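Local coordinates for protein endosialidase (Enterobacteria phage phi92, PDB 4HIZ) that cleaves polysialic acid chains internally as a phage endosialidase, acting on alpha-2,8 and alpha-2,9 linkages of the sialic acid polymer, at residues K89-D94 with Y98-A103; A115-G120 with Q124-P129; G475-K480 with L484-G489. All coordinates share one frame; numbering follows the deposited sequence.

In the fold
Following the chain from the N terminus, contact 1 closes first, folding 89-94 back on 98-103 as a beta hairpin. Contact 2 follows in series: the chain turns back after strand 113-119, which is already bonded to strand 96-104 by Ala99 N to Val117 O, and 124-129 covers it. Much later, contact 3 forms a second hairpin from strands 473-480 and 483-490. None of the three nests in or crosses another. Contact 3 nevertheless returns to the first, because Thr90 and Ser476 share a hydroxyl hydrogen bond and one sodium ion is bound by Thr90 O and Val477 O, joining two neighbouring sheets of the beta-propeller domain. Contacts 2 and 3 meet where Trp126 touches Ile487.

Contact 1 of 3, residues K89-D94 with Y98-A103; sequences KTFVYD and YAPFMA. With NA (sodium ion), chain B; EDO (1,2-ethanediol), chain L.
A short antiparallel beta hairpin in the catalytic beta-propeller domain joins 89-94 to 98-103, with Phe91 opposite Tyr98 as a hydrogen-bonded pair. The two backbone bonds differ: Tyr98 N reaches Phe91 O at 2.8 Å, whereas Phe91 N to Tyr98 O is longer, 3.2 Å. The N-to-C directions of the two short strand segments lie 137° apart.

Both aromatic residues project from the same face of the sheet. Their rings lie nearly parallel, planes at 16°, an offset pair in which Phe91 CE1 comes to 3.3 Å from Tyr98 CD1. Tyr98 CB sits over the Phe91 face, 3.7 Å from the ring centroid, a CH-pi contact. Phe91 places its ring there by holding CG between its own N and carbonyl carbon (chi1 64°). Pro100 sits opposite Lys89, has no N-H to offer, and lays its CG against Lys89 O at 3.4 Å, which is why the backbone pairing stops at Phe91 and Tyr98. Its CB meets Lys89 CB at 3.8 Å, the two side chains running alongside each other and pointing opposite ways. The lysine chain then bends at its last two torsions, and its buried ammonium is held by carbonyls of Trp85, Gln87 and Cys148.

On the side facing strand 473-480, a sodium ion is coordinated by Thr90 O at 2.7 Å and also by Val477 O. The threonine hydroxyl OG1 is hydrogen-bonded to Ser476 OG. Val92 N donates to a bound ethanediol. Trp116 meets Tyr98 edge-to-face, and at the end of the tyrosine a water bridges Tyr98 OH, 2.7 Å away, to Tyr93 O.

Contact 2 of 3, residues A115-G120 with Q124-P129; sequences AWVKSG and QTWSMP
Ser119 CB sits over the six-membered ring of Trp126, a CH-pi contact 3.6 Å from the ring centroid and almost exactly on its normal. The two residues begin and end an Asp-box, the Ser-x-Asp-x-Gly-x-Thr-Trp turn that is a structural motif of the sialidase beta-propeller. With OG anti to the serine N (chi1 180°), the hydroxyl approaches Thr125 O to 2.8 Å and receives the N-H groups of Asp121 and Gly123; Thr125 OG1 bonds to Asp121 OD2. A small polar side chain suits Ser119, covering the indole while its hydroxyl serves the turn.

Val117 runs at about a right angle to Trp126: its CG2 approaches indole CE3 at 3.9 Å, while CG1 lies against Ser127 O, 3.2 Å, with Pro129 beyond. Ser127 grips Lys118 twice. Its OG accepts from Lys118 N at 2.9 Å, and its own N donates to Lys118 O, in the carbonyl plane, at 2.9 Å. The serine hydroxyl thus does what a strand carbonyl would do in a regular sheet. A water joins Gly120 N to Thr125 O.

Trp126 O bonds to Thr539 of the third subunit, and Lys118 forms a salt bridge with Asp511 of the second. Within the chain, strand 113-119 lies beside strand 96-104, from which Ile97 and Ala99 touch Trp126, with Ser519 of strand 516-523 also against the indole.

Contact 3 of 3, residues G475-K480 with L484-G489; sequences GSVCVK and LYYIFG. With NA (sodium ion), chain B; EDO (1,2-ethanediol), chain L.
Val477 CG1 and Leu484 CG both lie anti to their backbone N (chi1 169° for the valine), which brings valine CG1 to leucine CG at 4.0 Å as the side chains cross obliquely. Tyr486 has its ring in the corresponding position, and Val477 CG2 meets its CD1 at 3.9 Å, at about a right angle. Val479 CG2 touches Leu484 as well. The largely apolar Val477, Val479, Leu484 and Tyr486 thus share one face of the sheet, which suits them because it meets strand 407-413, where Phe411 stacks on Tyr486.

Ser476, Cys478, Tyr485 and Ile487 make up the opposite face. Cys478 SG lies 4.0 Å from Tyr485 CB and obliquely beside its ring, a sulfur-aromatic contact, and reaches on toward Ile487 CD1. The Tyr485 ring turns its edge to the partner strand, with Cys478 O and Lys480 N near its plane, and its hydroxyl bonds to Asp122 O.

These are the two strands of an antiparallel hairpin at the edge of a four-stranded propeller sheet. Ser476 pairs with Ile487, and Cys478 with Tyr485, as hydrogen-bonded pairs; Ile487 N to Ser476 O, 2.8 Å, is nearly straight at 177°, whereas the return bond from Ser476 N is bent to 136°. Gly475, with no side chain, lets its CA come to 3.7 Å from Phe488 CB.

On the edge turned to 89-94, Val477 O binds the sodium ion at 2.7 Å, Thr90 O being the other protein ligand. Ser476 OG bonds to Asp88 and Thr90, and Val479 N donates to ethanediol O2 at 2.9 Å.

Contact 1 of 3, residues K89-D94 with Y98-A103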
loop_
_atom_site.group_PDB
_atom_site.type_symbol
_atom_site.label_atom_id
_atom_site.label_comp_id
_atom_site.label_asym_id
_atom_site.label_seq_id
_atom_site.Cartn_x
_atom_site.Cartn_y
_atom_site.Cartn_z
ATOM N N LYS A 89 4.893 -11.183 24.938
ATOM C CA LYS A 89 4.646 -9.760 25.167
ATOM C C LYS A 89 3.244 -9.305 24.846
ATOM O O LYS A 89 2.929 -8.126 25.067
ATOM C CB LYS A 89 5.590 -8.913 24.262
ATOM C CG LYS A 89 7.090 -9.112 24.603
ATOM C CD LYS A 89 7.970 -8.192 23.755
ATOM C CE LYS A 89 8.061 -8.715 22.262
ATOM N NZ LYS A 89 9.002 -9.956 22.167
ATOM N N THR A 90 2.408 -10.173 24.279
ATOM C CA THR A 90 1.077 -9.674 23.870
ATOM C C THR A 90 0.184 -9.261 25.037
ATOM O O THR A 90 0.329 -9.770 26.151
ATOM C CB THR A 90 0.309 -10.682 22.981
ATOM O OG1 THR A 90 -0.014 -11.857 23.728
ATOM C CG2 THR A 90 1.104 -11.019 21.708
ATOM N N PHE A 91 -0.746 -8.343 24.774
ATOM C CA PHE A 91 -1.711 -7.939 25.788
ATOM C C PHE A 91 -2.872 -7.221 25.128
ATOM O O PHE A 91 -2.787 -6.816 23.959
ATOM C CB PHE A 91 -1.007 -7.059 26.876
ATOM C CG PHE A 91 -0.464 -5.752 26.352
ATOM C CD1 PHE A 91 -1.283 -4.608 26.264
ATOM C CD2 PHE A 91 0.850 -5.656 25.907
ATOM C CE1 PHE A 91 -0.759 -3.406 25.766
ATOM C CE2 PHE A 91 1.387 -4.448 25.413
ATOM C CZ PHE A 91 0.574 -3.311 25.334
ATOM N N VAL A 92 -3.976 -7.131 25.861
ATOM C CA VAL A 92 -5.169 -6.399 25.423
ATOM C C VAL A 92 -5.414 -5.283 26.438
ATOM O O VAL A 92 -5.377 -5.510 27.675
ATOM C CB VAL A 92 -6.375 -7.348 25.326
ATOM C CG1 VAL A 92 -7.651 -6.591 24.878
ATOM C CG2 VAL A 92 -6.054 -8.527 24.342
ATOM N N TYR A 93 -5.596 -4.075 25.936
ATOM C CA TYR A 93 -5.858 -2.932 26.826
ATOM C C TYR A 93 -6.878 -2.011 26.175
ATOM O O TYR A 93 -6.691 -1.611 25.007
ATOM C CB TYR A 93 -4.565 -2.162 27.127
ATOM C CG TYR A 93 -4.763 -1.059 28.159
ATOM C CD1 TYR A 93 -4.763 -1.354 29.539
ATOM C CD2 TYR A 93 -4.900 0.276 27.750
ATOM C CE1 TYR A 93 -4.955 -0.317 30.454
ATOM C CE2 TYR A 93 -5.089 1.320 28.662
ATOM C CZ TYR A 93 -5.114 1.016 30.001
ATOM O OH TYR A 93 -5.251 2.050 30.921
ATOM N N ASP A 94 -7.920 -1.656 26.933
ATOM C CA ASP A 94 -8.977 -0.757 26.445
ATOM C C ASP A 94 -9.433 -1.134 25.047
ATOM O O ASP A 94 -9.482 -0.278 24.158
ATOM C CB ASP A 94 -8.448 0.690 26.502
ATOM C CG ASP A 94 -9.522 1.723 26.359
ATOM O OD1 ASP A 94 -10.695 1.441 26.718
ATOM O OD2 ASP A 94 -9.171 2.848 25.929
ATOM N N TYR A 98 -2.695 -5.686 21.368
ATOM C CA TYR A 98 -1.320 -5.304 21.071
ATOM C C TYR A 98 -0.454 -6.533 20.868
ATOM O O TYR A 98 -0.452 -7.464 21.695
ATOM C CB TYR A 98 -0.710 -4.503 22.235
ATOM C CG TYR A 98 -1.368 -3.137 22.442
ATOM C CD1 TYR A 98 -2.607 -3.010 23.097
ATOM C CD2 TYR A 98 -0.722 -1.981 22.022
ATOM C CE1 TYR A 98 -3.169 -1.765 23.304
ATOM C CE2 TYR A 98 -1.294 -0.721 22.203
ATOM C CZ TYR A 98 -2.506 -0.627 22.859
ATOM O OH TYR A 98 -3.050 0.617 23.033
ATOM N N ALA A 99 0.274 -6.535 19.758
ATOM C CA ALA A 99 1.218 -7.613 19.451
ATOM C C ALA A 99 2.631 -7.016 19.295
ATOM O O ALA A 99 3.076 -6.651 18.175
ATOM C CB ALA A 99 0.796 -8.350 18.119
ATOM N N PRO A 100 3.364 -6.913 20.413
ATOM C CA PRO A 100 4.732 -6.423 20.337
ATOM C C PRO A 100 5.643 -7.539 19.835
ATOM O O PRO A 100 5.328 -8.723 20.003
ATOM C CB PRO A 100 5.082 -6.097 21.810
ATOM C CG PRO A 100 3.712 -6.047 22.520
ATOM C CD PRO A 100 2.941 -7.142 21.804
ATOM N N PHE A 101 6.726 -7.150 19.174
ATOM C CA PHE A 101 7.635 -8.117 18.521
ATOM C C PHE A 101 8.933 -7.364 18.240
ATOM O O PHE A 101 9.112 -6.227 18.720
ATOM C CB PHE A 101 6.996 -8.657 17.214
ATOM C CG PHE A 101 6.831 -7.622 16.128
ATOM C CD1 PHE A 101 5.743 -6.696 16.156
ATOM C CD2 PHE A 101 7.716 -7.593 15.052
ATOM C CE1 PHE A 101 5.574 -5.755 15.125
ATOM C CE2 PHE A 101 7.572 -6.655 14.008
ATOM C CZ PHE A 101 6.490 -5.731 14.042
ATOM N N MET A 102 9.892 -7.981 17.551
ATOM C CA MET A 102 11.092 -7.257 17.166
ATOM C C MET A 102 11.221 -7.311 15.631
ATOM O O MET A 102 10.978 -8.367 15.016
ATOM C CB MET A 102 12.332 -7.875 17.868
ATOM C CG MET A 102 12.281 -7.515 19.415
ATOM S SD MET A 102 13.678 -8.342 20.230
ATOM C CE MET A 102 13.087 -10.015 20.382
ATOM N N ALA A 103 11.514 -6.149 15.049
ATOM C CA ALA A 103 11.674 -5.980 13.604
ATOM C C ALA A 103 13.150 -5.765 13.349
ATOM O O ALA A 103 13.705 -4.726 13.713
ATOM C CB ALA A 103 10.871 -4.738 13.136
HETATM NA NA NA B . -0.536 -12.096 27.200
HETATM C C1 EDO L . -5.214 -9.228 28.424
HETATM O O1 EDO L . -3.862 -8.808 28.264
HETATM C C2 EDO L . -5.356 -10.727 28.696
HETATM O O2 EDO L . -4.667 -11.456 27.700
HETATM O O HOH W 1 -5.504 0.756 24.132
HETATM O O HOH W 2 -1.585 -11.310 29.727
#

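Contact 2 of 3, residues A115-G120 with Q124-P129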
loop_
_atom_site.group_PDB
_atom_site.type_symbol
_atom_site.label_atom_id
_atom_site.label_comp_id
_atom_site.label_asym_id
_atom_site.label_seq_id
_atom_site.Cartn_x
_atom_site.Cartn_y
_atom_site.Cartn_z
ATOM N N ALA A 115 9.002 -3.336 18.609
ATOM C CA ALA A 115 7.905 -2.680 17.870
ATOM C C ALA A 115 6.593 -3.294 18.270
ATOM O O ALA A 115 6.557 -4.281 18.981
ATOM C CB ALA A 115 8.149 -2.959 16.358
ATOM N N TRP A 116 5.480 -2.753 17.791
ATOM C CA TRP A 116 4.246 -3.528 17.882
ATOM C C TRP A 116 3.376 -3.256 16.675
ATOM O O TRP A 116 3.581 -2.269 15.953
ATOM C CB TRP A 116 3.455 -3.264 19.180
ATOM C CG TRP A 116 2.979 -1.819 19.459
ATOM C CD1 TRP A 116 2.564 -0.858 18.551
ATOM C CD2 TRP A 116 2.829 -1.237 20.757
ATOM N NE1 TRP A 116 2.171 0.294 19.219
ATOM C CE2 TRP A 116 2.360 0.094 20.576
ATOM C CE3 TRP A 116 3.089 -1.704 22.055
ATOM C CZ2 TRP A 116 2.114 0.944 21.655
ATOM C CZ3 TRP A 116 2.843 -0.851 23.134
ATOM C CH2 TRP A 116 2.374 0.454 22.922
ATOM N N VAL A 117 2.459 -4.181 16.445
ATOM C CA VAL A 117 1.273 -3.878 15.622
ATOM C C VAL A 117 0.048 -4.085 16.500
ATOM O O VAL A 117 0.113 -4.775 17.547
ATOM C CB VAL A 117 1.156 -4.749 14.312
ATOM C CG1 VAL A 117 2.310 -4.409 13.329
ATOM C CG2 VAL A 117 1.135 -6.263 14.663
ATOM N N LYS A 118 -1.073 -3.484 16.107
ATOM C CA LYS A 118 -2.256 -3.458 16.974
ATOM C C LYS A 118 -3.485 -3.762 16.149
ATOM O O LYS A 118 -3.497 -3.483 14.938
ATOM C CB LYS A 118 -2.453 -2.049 17.564
ATOM C CG LYS A 118 -1.195 -1.444 18.203
ATOM C CD LYS A 118 -1.516 -0.052 18.813
ATOM C CE LYS A 118 -1.932 0.955 17.730
ATOM N NZ LYS A 118 -1.871 2.399 18.241
ATOM N N SER A 119 -4.523 -4.298 16.791
ATOM C CA SER A 119 -5.821 -4.466 16.115
ATOM C C SER A 119 -6.900 -3.777 16.891
ATOM O O SER A 119 -7.085 -4.054 18.083
ATOM C CB SER A 119 -6.207 -5.944 15.967
ATOM O OG SER A 119 -7.489 -6.002 15.297
ATOM N N GLY A 120 -7.639 -2.924 16.193
ATOM C CA GLY A 120 -8.834 -2.286 16.732
ATOM C C GLY A 120 -10.145 -2.946 16.337
ATOM O O GLY A 120 -11.212 -2.376 16.583
ATOM N N GLN A 124 -9.153 -8.722 13.286
ATOM C CA GLN A 124 -9.357 -8.914 11.851
ATOM C C GLN A 124 -8.304 -8.207 11.033
ATOM O O GLN A 124 -7.824 -8.770 10.043
ATOM C CB GLN A 124 -10.743 -8.360 11.450
ATOM C CG GLN A 124 -11.845 -9.157 12.102
ATOM C CD GLN A 124 -13.213 -8.673 11.637
ATOM O OE1 GLN A 124 -13.677 -9.085 10.562
ATOM N NE2 GLN A 124 -13.841 -7.780 12.412
ATOM N N THR A 125 -7.972 -6.966 11.402
ATOM C CA THR A 125 -6.968 -6.189 10.674
ATOM C C THR A 125 -6.015 -5.527 11.643
ATOM O O THR A 125 -6.369 -5.262 12.803
ATOM C CB THR A 125 -7.560 -5.077 9.743
ATOM O OG1 THR A 125 -8.131 -4.010 10.522
ATOM C CG2 THR A 125 -8.617 -5.655 8.766
ATOM N N TRP A 126 -4.784 -5.303 11.164
ATOM C CA TRP A 126 -3.665 -4.948 12.028
ATOM C C TRP A 126 -2.908 -3.770 11.433
ATOM O O TRP A 126 -2.726 -3.675 10.200
ATOM C CB TRP A 126 -2.751 -6.160 12.210
ATOM C CG TRP A 126 -3.457 -7.272 12.906
ATOM C CD1 TRP A 126 -4.359 -8.138 12.360
ATOM C CD2 TRP A 126 -3.351 -7.617 14.286
ATOM N NE1 TRP A 126 -4.822 -9.012 13.315
ATOM C CE2 TRP A 126 -4.208 -8.719 14.502
ATOM C CE3 TRP A 126 -2.612 -7.098 15.367
ATOM C CZ2 TRP A 126 -4.342 -9.335 15.736
ATOM C CZ3 TRP A 126 -2.754 -7.701 16.609
ATOM C CH2 TRP A 126 -3.621 -8.805 16.790
ATOM N N SER A 127 -2.494 -2.868 12.317
ATOM C CA SER A 127 -1.856 -1.611 11.962
ATOM C C SER A 127 -0.430 -1.785 11.436
ATOM O O SER A 127 0.157 -2.893 11.488
ATOM C CB SER A 127 -1.773 -0.716 13.198
ATOM O OG SER A 127 -0.899 -1.318 14.202
ATOM N N MET A 128 0.145 -0.679 10.953
ATOM C CA MET A 128 1.543 -0.688 10.522
ATOM C C MET A 128 2.416 -0.877 11.777
ATOM O O MET A 128 1.992 -0.530 12.889
ATOM C CB MET A 128 1.910 0.626 9.835
ATOM C CG MET A 128 1.963 1.821 10.785
ATOM S SD MET A 128 2.321 3.401 9.999
ATOM C CE MET A 128 0.681 3.812 9.360
ATOM N N PRO A 129 3.620 -1.426 11.605
ATOM C CA PRO A 129 4.481 -1.494 12.790
ATOM C C PRO A 129 4.824 -0.111 13.335
ATOM O O PRO A 129 5.051 0.837 12.567
ATOM C CB PRO A 129 5.787 -2.133 12.260
ATOM C CG PRO A 129 5.390 -2.859 11.027
ATOM C CD PRO A 129 4.258 -2.004 10.414
HETATM O O HOH W 3 -7.286 -2.519 13.367
#

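Contact 3 of 3, residues G475-K480 with L484-G489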
loop_
_atom_site.group_PDB
_atom_site.type_symbol
_atom_site.label_atom_id
_atom_site.label_comp_id
_atom_site.label_asym_id
_atom_site.label_seq_id
_atom_site.Cartn_x
_atom_site.Cartn_y
_atom_site.Cartn_z
ATOM N N GLY A 475 5.997 -17.527 20.127
ATOM C CA GLY A 475 4.764 -16.732 20.147
ATOM C C GLY A 475 4.274 -16.363 21.544
ATOM O O GLY A 475 5.003 -16.420 22.542
ATOM N N SER A 476 3.015 -15.938 21.570
ATOM C CA SER A 476 2.461 -15.347 22.795
ATOM C C SER A 476 0.947 -15.475 22.724
ATOM O O SER A 476 0.369 -15.515 21.615
ATOM C CB SER A 476 2.903 -13.889 22.808
ATOM O OG SER A 476 2.459 -13.226 23.978
ATOM N N VAL A 477 0.287 -15.552 23.884
ATOM C CA VAL A 477 -1.178 -15.703 23.914
ATOM C C VAL A 477 -1.818 -14.584 24.690
ATOM O O VAL A 477 -1.355 -14.225 25.794
ATOM C CB VAL A 477 -1.565 -17.066 24.564
ATOM C CG1 VAL A 477 -3.102 -17.153 24.866
ATOM C CG2 VAL A 477 -1.075 -18.241 23.628
ATOM N N CYS A 478 -2.916 -14.046 24.148
ATOM C CA CYS A 478 -3.703 -13.104 24.945
ATOM C C CYS A 478 -5.190 -13.328 24.665
ATOM O O CYS A 478 -5.558 -14.121 23.787
ATOM C CB CYS A 478 -3.308 -11.643 24.629
ATOM S SG CYS A 478 -3.581 -11.196 22.877
ATOM N N VAL A 479 -6.056 -12.646 25.424
ATOM C CA VAL A 479 -7.490 -12.893 25.305
ATOM C C VAL A 479 -8.228 -11.586 25.304
ATOM O O VAL A 479 -7.901 -10.672 26.084
ATOM C CB VAL A 479 -7.979 -13.753 26.527
ATOM C CG1 VAL A 479 -9.518 -13.826 26.623
ATOM C CG2 VAL A 479 -7.405 -15.171 26.419
ATOM N N LYS A 480 -9.252 -11.493 24.461
ATOM C CA LYS A 480 -10.182 -10.354 24.528
ATOM C C LYS A 480 -11.596 -10.878 24.463
ATOM O O LYS A 480 -12.000 -11.442 23.473
ATOM C CB LYS A 480 -9.943 -9.331 23.413
ATOM C CG LYS A 480 -10.965 -8.148 23.485
ATOM C CD LYS A 480 -10.778 -7.128 22.368
ATOM C CE LYS A 480 -11.861 -6.027 22.432
ATOM N NZ LYS A 480 -13.193 -6.583 22.142
ATOM N N LEU A 484 -9.680 -15.907 22.021
ATOM C CA LEU A 484 -8.299 -16.088 22.480
ATOM C C LEU A 484 -7.394 -15.967 21.227
ATOM O O LEU A 484 -7.797 -16.376 20.139
ATOM C CB LEU A 484 -8.193 -17.481 23.105
ATOM C CG LEU A 484 -6.762 -17.935 23.465
ATOM C CD1 LEU A 484 -6.807 -18.893 24.697
ATOM C CD2 LEU A 484 -6.047 -18.625 22.292
ATOM N N TYR A 485 -6.205 -15.390 21.378
ATOM C CA TYR A 485 -5.276 -15.175 20.264
ATOM C C TYR A 485 -3.933 -15.827 20.586
ATOM O O TYR A 485 -3.311 -15.508 21.605
ATOM C CB TYR A 485 -5.029 -13.683 20.038
ATOM C CG TYR A 485 -6.331 -12.939 19.796
ATOM C CD1 TYR A 485 -7.104 -12.484 20.877
ATOM C CD2 TYR A 485 -6.800 -12.688 18.503
ATOM C CE1 TYR A 485 -8.316 -11.829 20.697
ATOM C CE2 TYR A 485 -7.992 -12.022 18.318
ATOM C CZ TYR A 485 -8.735 -11.600 19.395
ATOM O OH TYR A 485 -9.954 -10.944 19.189
ATOM N N TYR A 486 -3.502 -16.734 19.709
ATOM C CA TYR A 486 -2.106 -17.189 19.740
ATOM C C TYR A 486 -1.426 -16.445 18.613
ATOM O O TYR A 486 -1.775 -16.646 17.436
ATOM C CB TYR A 486 -2.033 -18.703 19.540
ATOM C CG TYR A 486 -0.624 -19.285 19.300
ATOM C CD1 TYR A 486 0.447 -18.932 20.105
ATOM C CD2 TYR A 486 -0.380 -20.190 18.255
ATOM C CE1 TYR A 486 1.697 -19.477 19.942
ATOM C CE2 TYR A 486 0.878 -20.751 18.053
ATOM C CZ TYR A 486 1.917 -20.379 18.905
ATOM O OH TYR A 486 3.168 -20.917 18.716
ATOM N N ILE A 487 -0.472 -15.589 18.947
ATOM C CA ILE A 487 0.102 -14.682 17.955
ATOM C C ILE A 487 1.569 -15.055 17.880
ATOM O O ILE A 487 2.289 -15.055 18.898
ATOM C CB ILE A 487 -0.079 -13.203 18.366
ATOM C CG1 ILE A 487 -1.565 -12.957 18.667
ATOM C CG2 ILE A 487 0.437 -12.239 17.249
ATOM C CD1 ILE A 487 -1.902 -11.479 18.952
ATOM N N PHE A 488 2.025 -15.383 16.681
ATOM C CA PHE A 488 3.273 -16.149 16.577
ATOM C C PHE A 488 3.858 -16.048 15.178
ATOM O O PHE A 488 3.244 -15.462 14.286
ATOM C CB PHE A 488 3.034 -17.621 16.942
ATOM C CG PHE A 488 2.163 -18.369 15.953
ATOM C CD1 PHE A 488 0.804 -18.103 15.864
ATOM C CD2 PHE A 488 2.713 -19.330 15.108
ATOM C CE1 PHE A 488 -0.023 -18.778 14.961
ATOM C CE2 PHE A 488 1.912 -20.018 14.203
ATOM C CZ PHE A 488 0.530 -19.746 14.132
ATOM N N GLY A 489 5.042 -16.649 14.981
ATOM C CA GLY A 489 5.746 -16.498 13.700
ATOM C C GLY A 489 5.542 -17.612 12.694
ATOM O O GLY A 489 5.276 -18.763 13.044
HETATM NA NA NA B . -0.536 -12.096 27.200
HETATM C C1 EDO L . -5.214 -9.228 28.424
HETATM O O1 EDO L . -3.862 -8.808 28.264
HETATM C C2 EDO L . -5.356 -10.727 28.696
HETATM O O2 EDO L . -4.667 -11.456 27.700
HETATM O O HOH W 4 5.113 -20.238 20.577
HETATM O O HOH W 2 -1.585 -11.310 29.727
#